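Local atomic coordinates of tylactone synthase starter module and modules 1 & 2 (Streptomyces fradiae, PDB entry 2Z5L), a protein that probably catalyses the NADPH-dependent reduction of a beta-keto group on a growing polyketide chain, as the first ketoreductase of the tylosin polyketide synthase. Residues A[391-396]-A[406-411]. Residues are numbered along the deposited sequence; the frame is centred on the assembly and turned at random.
Sequences SVTGTW and AANAAL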
loop_
_atom_site.group_PDB
_atom_site.type_symbol
_atom_site.label_atom_id
_atom_site.label_comp_id
_atom_site.label_asym_id
_atom_site.label_seq_id
_atom_site.Cartn_x
_atom_site.Cartn_y
_atom_site.Cartn_z
ATOM N N SER A 391 2.935 -6.100 0.508
ATOM C CA SER A 391 2.350 -6.890 -0.567
ATOM C C SER A 391 2.347 -6.034 -1.835
ATOM O O SER A 391 2.211 -4.808 -1.767
ATOM C CB SER A 391 0.911 -7.275 -0.209
ATOM O OG SER A 391 0.288 -7.949 -1.292
ATOM N N VAL A 392 2.484 -6.688 -2.983
ATOM C CA VAL A 392 2.483 -5.999 -4.272
ATOM C C VAL A 392 1.099 -5.384 -4.510
ATOM O O VAL A 392 0.930 -4.493 -5.350
ATOM C CB VAL A 392 2.812 -6.974 -5.428
ATOM C CG1 VAL A 392 1.674 -7.954 -5.609
ATOM C CG2 VAL A 392 3.082 -6.199 -6.711
ATOM N N THR A 393 0.114 -5.856 -3.751
ATOM C CA THR A 393 -1.241 -5.345 -3.872
ATOM C C THR A 393 -1.285 -3.858 -3.536
ATOM O O THR A 393 -2.103 -3.114 -4.080
ATOM C CB THR A 393 -2.205 -6.090 -2.940
ATOM O OG1 THR A 393 -1.767 -5.936 -1.586
ATOM C CG2 THR A 393 -2.248 -7.584 -3.301
ATOM N N GLY A 394 -0.399 -3.437 -2.636
ATOM C CA GLY A 394 -0.347 -2.046 -2.231
ATOM C C GLY A 394 0.617 -1.208 -3.048
ATOM O O GLY A 394 0.804 -0.027 -2.741
ATOM N N THR A 395 1.245 -1.797 -4.066
ATOM C CA THR A 395 2.185 -1.045 -4.908
ATOM C C THR A 395 1.755 -1.046 -6.374
ATOM O O THR A 395 1.947 -0.057 -7.070
ATOM C CB THR A 395 3.629 -1.610 -4.836
ATOM O OG1 THR A 395 4.025 -1.753 -3.467
ATOM C CG2 THR A 395 4.599 -0.658 -5.535
ATOM N N TRP A 396 1.201 -2.160 -6.847
ATOM C CA TRP A 396 0.732 -2.230 -8.225
ATOM C C TRP A 396 -0.778 -2.167 -8.265
ATOM O O TRP A 396 -1.362 -1.523 -9.131
ATOM C CB TRP A 396 1.176 -3.523 -8.910
ATOM C CG TRP A 396 2.646 -3.623 -9.135
ATOM C CD1 TRP A 396 3.587 -2.666 -8.878
ATOM C CD2 TRP A 396 3.355 -4.755 -9.645
ATOM N NE1 TRP A 396 4.840 -3.133 -9.190
ATOM C CE2 TRP A 396 4.726 -4.415 -9.664
ATOM C CE3 TRP A 396 2.965 -6.024 -10.085
ATOM C CZ2 TRP A 396 5.711 -5.298 -10.108
ATOM C CZ3 TRP A 396 3.942 -6.904 -10.527
ATOM C CH2 TRP A 396 5.303 -6.536 -10.533
ATOM N N ALA A 406 -4.542 -0.674 0.947
ATOM C CA ALA A 406 -4.373 0.551 1.712
ATOM C C ALA A 406 -3.365 0.264 2.825
ATOM O O ALA A 406 -2.391 0.999 2.993
ATOM C CB ALA A 406 -5.708 1.016 2.299
ATOM N N ALA A 407 -3.576 -0.839 3.539
ATOM C CA ALA A 407 -2.714 -1.217 4.658
ATOM C C ALA A 407 -1.250 -1.428 4.271
ATOM O O ALA A 407 -0.339 -0.933 4.937
ATOM C CB ALA A 407 -3.257 -2.474 5.330
ATOM N N ASN A 408 -1.022 -2.180 3.202
ATOM C CA ASN A 408 0.330 -2.428 2.749
ATOM C C ASN A 408 0.954 -1.122 2.243
ATOM O O ASN A 408 2.124 -0.839 2.530
ATOM C CB ASN A 408 0.327 -3.556 1.713
ATOM C CG ASN A 408 0.164 -4.916 2.371
ATOM O OD1 ASN A 408 1.077 -5.393 3.048
ATOM N ND2 ASN A 408 -0.999 -5.530 2.202
ATOM N N ALA A 409 0.179 -0.300 1.540
ATOM C CA ALA A 409 0.700 0.985 1.081
ATOM C C ALA A 409 1.240 1.755 2.308
ATOM O O ALA A 409 2.288 2.394 2.229
ATOM C CB ALA A 409 -0.407 1.789 0.379
ATOM N N ALA A 410 0.541 1.677 3.442
ATOM C CA ALA A 410 0.985 2.371 4.655
ATOM C C ALA A 410 2.279 1.838 5.270
ATOM O O ALA A 410 3.029 2.591 5.912
ATOM C CB ALA A 410 -0.115 2.366 5.721
ATOM N N LEU A 411 2.528 0.542 5.137
ATOM C CA LEU A 411 3.750 -0.028 5.672
ATOM C C LEU A 411 4.920 0.594 4.918
ATOM O O LEU A 411 5.934 0.946 5.513
ATOM C CB LEU A 411 3.781 -1.554 5.491
ATOM C CG LEU A 411 2.868 -2.391 6.403
ATOM C CD1 LEU A 411 3.003 -3.871 6.072
ATOM C CD2 LEU A 411 3.233 -2.131 7.862
#
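Ser391 and Gly394 pack against Asn408 and Ala409 in a buried contact of the Rossmann-type short-chain dehydrogenase/reductase fold. Residues 391-396 leave the C-terminal end of strand 386-391 through a 3-10 turn. Residues 406-411 lie on helix 402-419, the next helix in the chain.

The spacing Ser391, Tyr404, Asn408, together with Lys366, is consistent with the active-site set of polyketide ketoreductases. The contact thus probably holds two of these residues, Ser391 and Asn408, against each other.

Asn408 is the main side chain. Its CG lies anti to its own carbonyl carbon (chi1 -76°), which brings the amide over to Ser391. Ser391 CB sits above one face of that amide, 3.6 Å from Asn408 CG and 3.5 Å from Asn408 ND2. The amide has its polar partners outside the two segments. Its OD1 accepts from Lys366 NZ, and its ND2 donates to the backbone O of Tyr404, one turn earlier on the same helix. These two bonds fix the rotation of the amide.

Ser391 turns its hydroxyl away from this face. With OG anti to the backbone N (chi1 175°), it reaches Thr393 OG1 at 2.9 Å in a hydrogen bond that either group could donate. This bond spans the start of the 3-10 turn.

The nearest CA pair across the contact is Gly394 and Ala409, 4.6 Å apart. Gly394 has no side chain, and the helix comes so close that a CB here would run into Ala409 N and Asn408 CB. Ala409 CB rests against Gly394 O at 3.8 Å, a van der Waals contact; the same oxygen accepts a hydrogen bond from Arg170 NH2.

Beside the serine CB, the backbone N of Ser391 also lies over the amide of Asn408. It is 3.2 Å from Asn408 OD1, but the angle is too poor for a hydrogen bond.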